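Lin1840 protein (Listeria innocua serovar 6a, PDB 4ZOC) probably hydrolyses terminal, non-reducing beta-D-glucosyl residues with release of beta-D-glucose, as a family 3 glycoside hydrolase linked to beta-1,2-glucan metabolism. Local coordinates at residues 47-53 against 303-309; 18-22 against 325-329; 376-380 against 600-604; 105-111 against 370-376. The protein carries 2 engineered substitutions. All blocks are in the same frame, centred on the assembly; numbering follows the deposited sequence.

Overall arrangement
Contacts 1 and 2 lie in the N-terminal TIM-barrel domain and touch: their centres are 14 Å apart, and Ile308 CD1 packs 3.4 Å from Ala20 CA. They join the segments before and after the first barrel strand, 23-25, to the loop and helices that follow the last, 301-302. Contact 3 belongs to the C-terminal domain, on the opposite side of the chain's centre, with about 53 Å between its centre and that of either barrel contact. Contact 4, its centre 12 Å from that of contact 3 and sharing Val376 with it, joins the barrel domain to the helix leading into strand 376-380. Contact 1 lies near a bound glucose, the side chain of Met303 about 7 Å from it.

Contact 1. Residues 47-53 against 303-309; sequences MKLTDAH and MTTCYIH
The Met47 side chain reaches over Met303 and Thr305 in the TIM-barrel domain, where the turn after helix 37-47 meets the loop between the last barrel strand, 301-302, and helix 306-316. The two methionines cross at about a right angle, Met47 SD 4.0 Å from Met303 CE. A bend at chi3 (71°) turns the Met47 methyl back, so that CE also lies against the Met303 carbonyl oxygen and Thr305 CG2. Met303 also packs on Trp271, a residue of the glucose pocket.

Lys48 leaves helix 37-47 with positive phi in a Schellman motif. Beside this turn, His309 NE2 donates to Met47 O at 3.1 Å in a nearly straight bond, 170° at the hydrogen, with the acceptor in the imidazole plane. This bond defines NE2 as protonated and fixes the ring's rotation. Ile308 CG2 lies over the centre of one ring face, and Lys48 NZ stands above the rim of the opposite one.

His53 belongs to a capping box with Thr50: Thr50 N donates to His53 ND1 at 3.2 Å, while the return bond from His53 N to Thr50 OG1 is weak. Held in this way, the His53 ring meets Ile308 obliquely, CD2 3.3 Å from CG1. The rings of His53 and His309 are also oblique, their planes at 73°. A water 2.6 Å from His309 ND1 connects them through a weak bond, accepting from His53 NE2 at 3.3 Å.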
loop_
_atom_site.group_PDB
_atom_site.type_symbol
_atom_site.label_atom_id
_atom_site.label_comp_id
_atom_site.label_asym_id
_atom_site.label_seq_id
_atom_site.Cartn_x
_atom_site.Cartn_y
_atom_site.Cartn_z
ATOM N N MET A 47 30.142 19.215 -13.894
ATOM C CA MET A 47 29.826 19.623 -12.473
ATOM C C MET A 47 30.309 21.032 -12.139
ATOM O O MET A 47 30.052 21.532 -11.059
ATOM C CB MET A 47 30.447 18.619 -11.517
ATOM C CG MET A 47 29.860 17.202 -11.734
ATOM S SD MET A 47 30.437 16.024 -10.537
ATOM C CE MET A 47 29.636 16.500 -9.023
ATOM N N LYS A 48 31.090 21.606 -13.056
ATOM C CA LYS A 48 31.703 22.931 -12.924
ATOM C C LYS A 48 32.610 23.004 -11.698
ATOM O O LYS A 48 32.632 24.023 -10.952
ATOM C CB LYS A 48 30.609 24.023 -12.959
ATOM C CG LYS A 48 29.858 23.971 -14.326
ATOM C CD LYS A 48 28.531 24.700 -14.392
ATOM C CE LYS A 48 28.619 26.169 -13.990
ATOM N NZ LYS A 48 28.102 26.473 -12.610
ATOM N N LEU A 49 33.378 21.927 -11.502
ATOM C CA LEU A 49 34.293 21.845 -10.353
ATOM C C LEU A 49 35.645 22.334 -10.814
ATOM O O LEU A 49 36.071 21.973 -11.926
ATOM C CB LEU A 49 34.443 20.420 -9.805
ATOM C CG LEU A 49 33.171 19.812 -9.186
ATOM C CD1 LEU A 49 33.304 18.294 -9.115
ATOM C CD2 LEU A 49 33.007 20.483 -7.856
ATOM N N THR A 50 36.306 23.104 -9.944
ATOM C CA THR A 50 37.653 23.596 -10.155
ATOM C C THR A 50 38.622 22.988 -9.159
ATOM O O THR A 50 38.235 22.306 -8.201
ATOM C CB THR A 50 37.626 25.090 -9.859
ATOM O OG1 THR A 50 37.288 25.275 -8.480
ATOM C CG2 THR A 50 36.602 25.809 -10.749
ATOM N N ASP A 51 39.899 23.318 -9.292
ATOM C CA ASP A 51 40.859 22.841 -8.333
ATOM C C ASP A 51 40.591 23.324 -6.938
ATOM O O ASP A 51 40.885 22.657 -5.928
ATOM C CB ASP A 51 42.270 23.282 -8.739
ATOM C CG ASP A 51 42.818 22.466 -9.851
ATOM O OD1 ASP A 51 42.331 21.353 -10.065
ATOM O OD2 ASP A 51 43.783 22.914 -10.512
ATOM N N ALA A 52 40.125 24.546 -6.852
ATOM C CA ALA A 52 39.812 25.074 -5.564
ATOM C C ALA A 52 38.722 24.221 -4.858
ATOM O O ALA A 52 38.703 24.110 -3.629
ATOM C CB ALA A 52 39.399 26.541 -5.680
ATOM N N HIS A 53 37.833 23.614 -5.603
ATOM C CA HIS A 53 36.807 22.720 -4.996
ATOM C C HIS A 53 37.436 21.377 -4.633
ATOM O O HIS A 53 37.291 20.913 -3.523
ATOM C CB HIS A 53 35.637 22.480 -5.955
ATOM C CG HIS A 53 34.872 23.728 -6.275
ATOM N ND1 HIS A 53 34.464 24.032 -7.550
ATOM C CD2 HIS A 53 34.439 24.727 -5.493
ATOM C CE1 HIS A 53 33.834 25.192 -7.549
ATOM N NE2 HIS A 53 33.795 25.627 -6.303
ATOM N N MET A 303 27.978 13.934 -4.232
ATOM C CA MET A 303 28.057 13.985 -5.744
ATOM C C MET A 303 27.116 14.899 -6.496
ATOM O O MET A 303 26.898 14.791 -7.678
ATOM C CB MET A 303 28.041 12.583 -6.290
ATOM C CG MET A 303 29.443 11.970 -6.278
ATOM S SD MET A 303 30.630 12.871 -7.357
ATOM C CE MET A 303 30.060 12.364 -8.979
ATOM N N THR A 304 26.644 15.914 -5.791
ATOM C CA THR A 304 25.948 17.077 -6.392
ATOM C C THR A 304 26.561 18.358 -5.816
ATOM O O THR A 304 27.350 18.298 -4.859
ATOM C CB THR A 304 24.380 16.995 -6.268
ATOM O OG1 THR A 304 23.995 16.728 -4.892
ATOM C CG2 THR A 304 23.890 15.922 -7.166
ATOM N N THR A 305 26.180 19.478 -6.439
ATOM C CA THR A 305 26.854 20.717 -6.354
ATOM C C THR A 305 26.024 21.842 -5.773
ATOM O O THR A 305 26.446 22.964 -5.886
ATOM C CB THR A 305 27.375 21.142 -7.720
ATOM O OG1 THR A 305 26.285 21.322 -8.613
ATOM C CG2 THR A 305 28.296 20.090 -8.334
ATOM N N CYS A 306 24.904 21.583 -5.070
ATOM C CA CYS A 306 24.163 22.626 -4.500
ATOM C C CYS A 306 24.959 23.389 -3.442
ATOM O O CYS A 306 25.021 24.620 -3.493
ATOM C CB CYS A 306 22.829 22.124 -3.853
ATOM S SG CYS A 306 21.823 21.222 -5.032
ATOM N N TYR A 307 25.535 22.679 -2.466
ATOM C CA TYR A 307 26.339 23.340 -1.451
ATOM C C TYR A 307 27.468 24.128 -2.043
ATOM O O TYR A 307 27.621 25.359 -1.771
ATOM C CB TYR A 307 26.884 22.380 -0.392
ATOM C CG TYR A 307 25.850 21.873 0.660
ATOM C CD1 TYR A 307 24.540 22.394 0.754
ATOM C CD2 TYR A 307 26.202 20.855 1.541
ATOM C CE1 TYR A 307 23.676 21.959 1.721
ATOM C CE2 TYR A 307 25.341 20.428 2.525
ATOM C CZ TYR A 307 24.040 20.951 2.584
ATOM O OH TYR A 307 23.192 20.581 3.567
ATOM N N ILE A 308 28.265 23.430 -2.846
ATOM C CA ILE A 308 29.489 24.036 -3.385
ATOM C C ILE A 308 29.219 25.352 -4.152
ATOM O O ILE A 308 29.927 26.345 -3.969
ATOM C CB ILE A 308 30.311 22.948 -4.098
ATOM C CG1 ILE A 308 31.783 23.357 -4.162
ATOM C CG2 ILE A 308 29.799 22.618 -5.473
ATOM C CD1 ILE A 308 32.571 22.971 -2.936
ATOM N N HIS A 309 28.167 25.374 -4.966
ATOM C CA HIS A 309 27.866 26.541 -5.790
ATOM C C HIS A 309 26.979 27.597 -5.106
ATOM O O HIS A 309 27.056 28.781 -5.475
ATOM C CB HIS A 309 27.296 26.108 -7.144
ATOM C CG HIS A 309 28.277 25.374 -8.003
ATOM N ND1 HIS A 309 29.619 25.681 -8.035
ATOM C CD2 HIS A 309 28.115 24.322 -8.846
ATOM C CE1 HIS A 309 30.248 24.831 -8.838
ATOM N NE2 HIS A 309 29.354 24.006 -9.351
HETATM O O HOH W 1 26.828 21.855 -11.532
HETATM O O HOH W 2 32.518 27.078 -3.507
HETATM O O HOH W 3 31.250 27.600 -7.223
#

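Contact 2. Residues 18-22 against 325-329; sequences KIAQC and LDEAV
Extended through chi2 (-172°) and bent at chi3 (-71°), the Lys18 chain carries its ammonium to Asp326, whose CG lies beside its own backbone N and reaches back although its CB points away from helix 15-21. The contact is helix-helix packing in the TIM-barrel domain, between the helix that precedes the first barrel strand and helix 322-338. Lys18 NZ makes a salt bridge to Asp326 OD1 at 2.7 Å, on the syn side of the carboxylate and 22° out of its plane. Glu322, one turn earlier on the same helix, is a second anionic partner for NZ, so the buried ammonium is shared between two carboxylates.

Apart from this charge pair the contact is apolar. Lys18 CB touches two branches, Leu325 CD2 at 3.8 Å and Val329 CG2 at 3.7 Å. The same valine methyl also presses on the Lys18 carbonyl oxygen. Leu325 uses both of its methyls: CD2 meets Ile19 CG1, the two side chains crossing at about a right angle, and CD1 turns to the cysteine just past helix 15-21. Cys22 SG rests against both Leu325 CD1, 3.8 Å away, and Ala328 CB, 4.0 Å away.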
loop_
_atom_site.group_PDB
_atom_site.type_symbol
_atom_site.label_atom_id
_atom_site.label_comp_id
_atom_site.label_asym_id
_atom_site.label_seq_id
_atom_site.Cartn_x
_atom_site.Cartn_y
_atom_site.Cartn_z
ATOM N N LYS A 18 35.377 25.842 4.141
ATOM C CA LYS A 18 34.306 25.217 4.944
ATOM C C LYS A 18 33.227 24.668 4.036
ATOM O O LYS A 18 32.787 23.518 4.248
ATOM C CB LYS A 18 33.701 26.182 5.958
ATOM C CG LYS A 18 34.692 26.545 7.007
ATOM C CD LYS A 18 34.132 27.337 8.167
ATOM C CE LYS A 18 33.771 28.747 7.772
ATOM N NZ LYS A 18 33.414 29.473 9.008
ATOM N N ILE A 19 32.838 25.415 3.018
ATOM C CA ILE A 19 31.807 24.967 2.078
ATOM C C ILE A 19 32.242 23.645 1.376
ATOM O O ILE A 19 31.478 22.664 1.353
ATOM C CB ILE A 19 31.479 26.076 1.031
ATOM C CG1 ILE A 19 30.790 27.345 1.667
ATOM C CG2 ILE A 19 30.686 25.492 -0.169
ATOM C CD1 ILE A 19 30.651 28.507 0.684
ATOM N N ALA A 20 33.459 23.582 0.836
ATOM C CA ALA A 20 33.907 22.393 0.137
ATOM C C ALA A 20 34.083 21.186 1.028
ATOM O O ALA A 20 33.977 20.027 0.540
ATOM C CB ALA A 20 35.207 22.705 -0.622
ATOM N N GLN A 21 34.361 21.419 2.323
ATOM C CA GLN A 21 34.481 20.336 3.286
ATOM C C GLN A 21 33.164 19.516 3.267
ATOM O O GLN A 21 33.190 18.359 3.611
ATOM C CB GLN A 21 34.768 20.873 4.748
ATOM C CG GLN A 21 35.095 19.815 5.779
ATOM C CD GLN A 21 36.276 18.930 5.506
ATOM O OE1 GLN A 21 36.343 17.821 6.037
ATOM N NE2 GLN A 21 37.283 19.448 4.798
ATOM N N CYS A 22 32.044 20.128 2.888
ATOM C CA CYS A 22 30.737 19.494 2.858
ATOM C C CYS A 22 30.373 18.827 1.519
ATOM O O CYS A 22 29.193 18.528 1.300
ATOM C CB CYS A 22 29.628 20.509 3.236
ATOM S SG CYS A 22 29.871 21.200 4.892
ATOM N N LEU A 325 26.831 26.101 8.995
ATOM C CA LEU A 325 28.001 25.577 8.274
ATOM C C LEU A 325 29.135 25.157 9.192
ATOM O O LEU A 325 29.695 24.061 9.010
ATOM C CB LEU A 325 28.485 26.557 7.200
ATOM C CG LEU A 325 29.759 26.185 6.472
ATOM C CD1 LEU A 325 29.530 24.905 5.680
ATOM C CD2 LEU A 325 30.144 27.368 5.544
ATOM N N ASP A 326 29.457 25.988 10.195
ATOM C CA ASP A 326 30.490 25.614 11.163
ATOM C C ASP A 326 30.179 24.316 11.916
ATOM O O ASP A 326 31.075 23.526 12.333
ATOM C CB ASP A 326 30.717 26.735 12.172
ATOM C CG ASP A 326 31.302 27.963 11.545
ATOM O OD1 ASP A 326 31.654 27.969 10.340
ATOM O OD2 ASP A 326 31.328 28.992 12.232
ATOM N N GLU A 327 28.909 24.107 12.162
ATOM C CA GLU A 327 28.490 22.886 12.875
ATOM C C GLU A 327 28.725 21.666 11.989
ATOM O O GLU A 327 29.229 20.664 12.473
ATOM C CB GLU A 327 27.017 22.985 13.377
ATOM C CG GLU A 327 26.894 23.952 14.574
ATOM C CD GLU A 327 25.511 24.531 14.822
ATOM O OE1 GLU A 327 24.501 23.942 14.371
ATOM O OE2 GLU A 327 25.452 25.581 15.524
ATOM N N ALA A 328 28.380 21.770 10.724
ATOM C CA ALA A 328 28.581 20.678 9.802
ATOM C C ALA A 328 30.092 20.396 9.626
ATOM O O ALA A 328 30.540 19.248 9.681
ATOM C CB ALA A 328 27.953 20.993 8.440
ATOM N N VAL A 329 30.873 21.452 9.469
ATOM C CA VAL A 329 32.314 21.281 9.343
ATOM C C VAL A 329 32.911 20.586 10.601
ATOM O O VAL A 329 33.724 19.660 10.484
ATOM C CB VAL A 329 33.008 22.626 9.002
ATOM C CG1 VAL A 329 34.516 22.496 9.107
ATOM C CG2 VAL A 329 32.597 23.123 7.639
#

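Contact 3. Residues 376-380 against 600-604; sequences VLLEN and YGKSY
Two direct hydrogen bonds join the segments. Lys602 N donates to Leu377 O at 2.8 Å. One residue on, Tyr600 OH donates to Leu378 O at 2.6 Å, the carbonyl oxygen lying at the ring edge in its plane while the hydroxyl is tilted 32° from the carbonyl plane. Leu378 CD2 also touches the ring, 3.8 Å from Tyr600 CE2.

Around the backbone bond, Leu377 and Lys602 cross obliquely, CD2 3.8 Å from CB. Leu377 CG is anti to the backbone N (chi1 -175°), which sends CD2 on to Tyr604 CE1. The lysine chain folds over the strand instead, with CD at Leu378 O and CE near Asn380 N. A water bridges Leu377 N and Lys602 O, so Lys602 is tied to Leu377 at both its N and its O, although the two segments lie 58° apart in direction.

Strand 376-380 is an edge of the mixed sheet in the family 3 C-terminal domain; its other side pairs antiparallel with strand 521-524 through a classic beta bulge, Leu378 and Glu379 both facing Leu522. Further out, the Tyr600 ring lies nearly parallel to that of Tyr596, whose hydroxyl holds Glu379. Tyr604 OH bonds to Leu539 O and Asn380 OD1 accepts from Leu385 N, while Asn380 ND2 donates at 3.0 Å to a water that bonds Ser603 O.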
loop_
_atom_site.group_PDB
_atom_site.type_symbol
_atom_site.label_atom_id
_atom_site.label_comp_id
_atom_site.label_asym_id
_atom_site.label_seq_id
_atom_site.Cartn_x
_atom_site.Cartn_y
_atom_site.Cartn_z
ATOM N N VAL A 376 17.256 -21.382 3.744
ATOM C CA VAL A 376 15.985 -21.778 4.380
ATOM C C VAL A 376 15.410 -22.941 3.624
ATOM O O VAL A 376 15.157 -22.894 2.434
ATOM C CB VAL A 376 14.928 -20.670 4.446
ATOM C CG1 VAL A 376 13.695 -21.173 5.195
ATOM C CG2 VAL A 376 15.501 -19.416 5.063
ATOM N N LEU A 377 15.325 -24.046 4.333
ATOM C CA LEU A 377 14.704 -25.231 3.766
ATOM C C LEU A 377 13.234 -25.078 3.835
ATOM O O LEU A 377 12.662 -25.006 4.926
ATOM C CB LEU A 377 15.165 -26.505 4.516
ATOM C CG LEU A 377 14.642 -27.838 3.887
ATOM C CD1 LEU A 377 15.135 -28.132 2.464
ATOM C CD2 LEU A 377 14.971 -29.019 4.814
ATOM N N LEU A 378 12.589 -25.027 2.690
ATOM C CA LEU A 378 11.126 -24.688 2.647
ATOM C C LEU A 378 10.223 -25.909 2.462
ATOM O O LEU A 378 9.056 -25.955 2.972
ATOM C CB LEU A 378 10.887 -23.701 1.514
ATOM C CG LEU A 378 11.484 -22.301 1.685
ATOM C CD1 LEU A 378 11.216 -21.505 0.451
ATOM C CD2 LEU A 378 10.907 -21.687 2.942
ATOM N N GLU A 379 10.732 -26.903 1.752
ATOM C CA GLU A 379 10.037 -28.230 1.535
ATOM C C GLU A 379 11.064 -29.352 1.548
ATOM O O GLU A 379 12.195 -29.175 1.069
ATOM C CB GLU A 379 9.252 -28.342 0.193
ATOM C CG GLU A 379 8.154 -27.295 -0.013
ATOM C CD GLU A 379 6.958 -27.427 0.916
ATOM O OE1 GLU A 379 6.782 -28.514 1.560
ATOM O OE2 GLU A 379 6.207 -26.414 0.951
ATOM N N ASN A 380 10.657 -30.502 2.061
ATOM C CA ASN A 380 11.484 -31.733 1.969
ATOM C C ASN A 380 10.551 -32.867 2.227
ATOM O O ASN A 380 10.413 -33.357 3.357
ATOM C CB ASN A 380 12.580 -31.708 2.994
ATOM C CG ASN A 380 13.590 -32.840 2.819
ATOM O OD1 ASN A 380 13.702 -33.428 1.760
ATOM N ND2 ASN A 380 14.307 -33.131 3.872
ATOM N N TYR A 600 9.405 -19.335 9.621
ATOM C CA TYR A 600 9.355 -20.684 9.109
ATOM C C TYR A 600 10.638 -21.175 8.402
ATOM O O TYR A 600 11.214 -20.481 7.542
ATOM C CB TYR A 600 8.236 -20.811 8.100
ATOM C CG TYR A 600 8.181 -22.130 7.363
ATOM C CD1 TYR A 600 7.723 -23.260 7.989
ATOM C CD2 TYR A 600 8.516 -22.210 6.038
ATOM C CE1 TYR A 600 7.673 -24.472 7.333
ATOM C CE2 TYR A 600 8.452 -23.390 5.353
ATOM C CZ TYR A 600 8.006 -24.519 6.008
ATOM O OH TYR A 600 7.932 -25.680 5.269
ATOM N N GLY A 601 11.017 -22.437 8.702
ATOM C CA GLY A 601 12.133 -23.114 8.016
ATOM C C GLY A 601 12.174 -24.545 8.543
ATOM O O GLY A 601 11.817 -24.827 9.700
ATOM N N LYS A 602 12.560 -25.458 7.699
ATOM C CA LYS A 602 12.642 -26.876 8.099
ATOM C C LYS A 602 14.069 -27.236 8.530
ATOM O O LYS A 602 15.016 -26.397 8.537
ATOM C CB LYS A 602 12.124 -27.742 6.974
ATOM C CG LYS A 602 10.653 -27.483 6.665
ATOM C CD LYS A 602 10.232 -28.319 5.469
ATOM C CE LYS A 602 10.190 -29.807 5.754
ATOM N NZ LYS A 602 9.537 -30.256 6.998
ATOM N N SER A 603 14.238 -28.481 8.908
ATOM C CA SER A 603 15.551 -28.977 9.385
ATOM C C SER A 603 15.556 -30.487 9.037
ATOM O O SER A 603 14.485 -31.084 8.895
ATOM C CB SER A 603 15.648 -28.813 10.925
ATOM O OG SER A 603 16.817 -29.432 11.534
ATOM N N TYR A 604 16.767 -31.078 9.013
ATOM C CA TYR A 604 16.961 -32.511 9.010
ATOM C C TYR A 604 16.700 -33.156 10.402
ATOM O O TYR A 604 16.562 -34.371 10.484
ATOM C CB TYR A 604 18.332 -32.904 8.457
ATOM C CG TYR A 604 18.613 -32.358 7.089
ATOM C CD1 TYR A 604 17.549 -32.139 6.170
ATOM C CD2 TYR A 604 19.892 -32.113 6.675
ATOM C CE1 TYR A 604 17.794 -31.701 4.882
ATOM C CE2 TYR A 604 20.162 -31.635 5.409
ATOM C CZ TYR A 604 19.119 -31.396 4.512
ATOM O OH TYR A 604 19.436 -30.877 3.241
HETATM O O HOH W 4 15.827 -24.127 7.127
HETATM O O HOH W 5 13.393 -31.890 6.460
#

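Contact 4. Residues 105-111 against 370-376; sequences ALGCSFD and AGVESAV
Residues 105-111, on and after helix 103-108, run against the last turn of helix 361-374 closely enough to bring Ser109 CA within 4.1 Å of Ser374 CA, without a direct hydrogen bond between the segments. Backbone oxygens meet carbon instead: Ser109 CA directs its hydrogen at Glu373 O, 3.3 Å away and with 155° at the hydrogen, and Ser374 CB packs on Ala105 O at 3.2 Å.

The side chains at the closest approach are small, consistent with this spacing. Ser374 OG lies beside its own backbone N (chi1 -65°) and is turned back to donate to Ala370 O at 2.8 Å, so the hydroxyl is satisfied within its helix while lying against Leu106 CD2. Ser109 does likewise: OG donates to Leu106 O and accepts from Asp111 N in an ST turn, leaving CB to meet Glu373 CB at 4.0 Å. Cys108 CB packs against both Ser374 O and Val376 CG2, 3.7 Å from the methyl. Ser374 O is buried without a hydrogen-bond partner in the model.

At the polar end of the contact, Asp111 and Glu373 bring like charges near each other, OD2 4.6 Å from OE1. A water donates to Glu373 OE1 and weakly to Asp111 OD1, and the charges have further partners: Thr114 for Asp111, Lys639 and Lys665 for Glu373.

The contact thus joins the N-terminal barrel domain to the helix leading into strand 376-380, with helix 112-128 packed on Leu106, Ala370 and Glu373, and helix 532-541 touching Val372 and Ala375.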
loop_
_atom_site.group_PDB
_atom_site.type_symbol
_atom_site.label_atom_id
_atom_site.label_comp_id
_atom_site.label_asym_id
_atom_site.label_seq_id
_atom_site.Cartn_x
_atom_site.Cartn_y
_atom_site.Cartn_z
ATOM N N ALA A 105 19.117 -12.607 3.378
ATOM C CA ALA A 105 19.533 -13.974 3.765
ATOM C C ALA A 105 20.100 -13.967 5.195
ATOM O O ALA A 105 19.794 -14.830 6.028
ATOM C CB ALA A 105 20.526 -14.516 2.802
ATOM N N LEU A 106 20.926 -12.983 5.505
ATOM C CA LEU A 106 21.469 -12.902 6.846
ATOM C C LEU A 106 20.316 -12.774 7.862
ATOM O O LEU A 106 20.431 -13.190 8.967
ATOM C CB LEU A 106 22.506 -11.781 7.003
ATOM C CG LEU A 106 23.760 -11.908 6.137
ATOM C CD1 LEU A 106 24.672 -10.715 6.261
ATOM C CD2 LEU A 106 24.487 -13.183 6.463
ATOM N N GLY A 107 19.253 -12.100 7.514
ATOM C CA GLY A 107 18.087 -11.917 8.391
ATOM C C GLY A 107 17.567 -13.343 8.689
ATOM O O GLY A 107 17.287 -13.696 9.823
ATOM N N CYS A 108 17.538 -14.152 7.679
ATOM C CA CYS A 108 17.028 -15.572 7.843
ATOM C C CYS A 108 17.909 -16.474 8.755
ATOM O O CYS A 108 17.452 -17.485 9.217
ATOM C CB CYS A 108 16.804 -16.265 6.512
ATOM S SG CYS A 108 15.579 -15.472 5.433
ATOM N N SER A 109 19.190 -16.099 8.963
ATOM C CA SER A 109 20.033 -16.755 9.940
ATOM C C SER A 109 19.491 -16.659 11.342
ATOM O O SER A 109 19.755 -17.564 12.098
ATOM C CB SER A 109 21.483 -16.250 9.966
ATOM O OG SER A 109 21.603 -15.026 10.675
ATOM N N PHE A 110 18.735 -15.614 11.672
ATOM C CA PHE A 110 18.315 -15.334 13.082
ATOM C C PHE A 110 19.500 -15.462 14.029
ATOM O O PHE A 110 19.349 -15.882 15.212
ATOM C CB PHE A 110 17.131 -16.244 13.444
ATOM C CG PHE A 110 15.815 -15.725 12.979
ATOM C CD1 PHE A 110 15.438 -15.860 11.618
ATOM C CD2 PHE A 110 14.883 -15.236 13.904
ATOM C CE1 PHE A 110 14.218 -15.467 11.153
ATOM C CE2 PHE A 110 13.629 -14.839 13.441
ATOM C CZ PHE A 110 13.325 -14.972 12.066
ATOM N N ASP A 111 20.708 -15.117 13.510
ATOM C CA ASP A 111 21.935 -15.339 14.244
ATOM C C ASP A 111 22.834 -14.109 14.344
ATOM O O ASP A 111 23.521 -13.743 13.399
ATOM C CB ASP A 111 22.685 -16.573 13.699
ATOM C CG ASP A 111 23.764 -17.023 14.646
ATOM O OD1 ASP A 111 23.418 -17.467 15.775
ATOM O OD2 ASP A 111 24.952 -16.838 14.311
ATOM N N ALA A 370 28.311 -18.573 7.142
ATOM C CA ALA A 370 27.204 -17.647 7.069
ATOM C C ALA A 370 26.134 -18.136 6.097
ATOM O O ALA A 370 24.953 -18.012 6.406
ATOM C CB ALA A 370 27.623 -16.234 6.695
ATOM N N GLY A 371 26.569 -18.601 4.924
ATOM C CA GLY A 371 25.664 -19.158 3.911
ATOM C C GLY A 371 24.879 -20.355 4.433
ATOM O O GLY A 371 23.657 -20.427 4.177
ATOM N N VAL A 372 25.531 -21.298 5.136
ATOM C CA VAL A 372 24.783 -22.435 5.672
ATOM C C VAL A 372 23.871 -22.030 6.836
ATOM O O VAL A 372 22.911 -22.760 7.189
ATOM C CB VAL A 372 25.657 -23.677 5.968
ATOM C CG1 VAL A 372 26.465 -24.048 4.728
ATOM C CG2 VAL A 372 26.590 -23.484 7.078
ATOM N N GLU A 373 24.174 -20.912 7.507
ATOM C CA GLU A 373 23.236 -20.405 8.574
ATOM C C GLU A 373 21.974 -19.726 8.029
ATOM O O GLU A 373 20.942 -19.708 8.697
ATOM C CB GLU A 373 23.908 -19.353 9.497
ATOM C CG GLU A 373 25.049 -19.924 10.332
ATOM C CD GLU A 373 24.570 -20.801 11.447
ATOM O OE1 GLU A 373 23.482 -20.534 12.010
ATOM O OE2 GLU A 373 25.274 -21.787 11.716
ATOM N N SER A 374 22.066 -19.206 6.827
ATOM C CA SER A 374 21.111 -18.256 6.234
ATOM C C SER A 374 20.122 -18.879 5.227
ATOM O O SER A 374 19.034 -18.343 4.989
ATOM C CB SER A 374 21.891 -17.191 5.491
ATOM O OG SER A 374 22.663 -16.442 6.378
ATOM N N ALA A 375 20.489 -20.003 4.660
ATOM C CA ALA A 375 19.596 -20.710 3.712
ATOM C C ALA A 375 18.366 -21.224 4.465
ATOM O O ALA A 375 18.457 -21.550 5.683
ATOM C CB ALA A 375 20.296 -21.849 3.045
ATOM N N VAL A 376 17.256 -21.382 3.744
ATOM C CA VAL A 376 15.985 -21.778 4.380
ATOM C C VAL A 376 15.410 -22.941 3.624
ATOM O O VAL A 376 15.157 -22.894 2.434
ATOM C CB VAL A 376 14.928 -20.670 4.446
ATOM C CG1 VAL A 376 13.695 -21.173 5.195
ATOM C CG2 VAL A 376 15.501 -19.416 5.063
HETATM O O HOH W 6 24.120 -20.662 15.189
#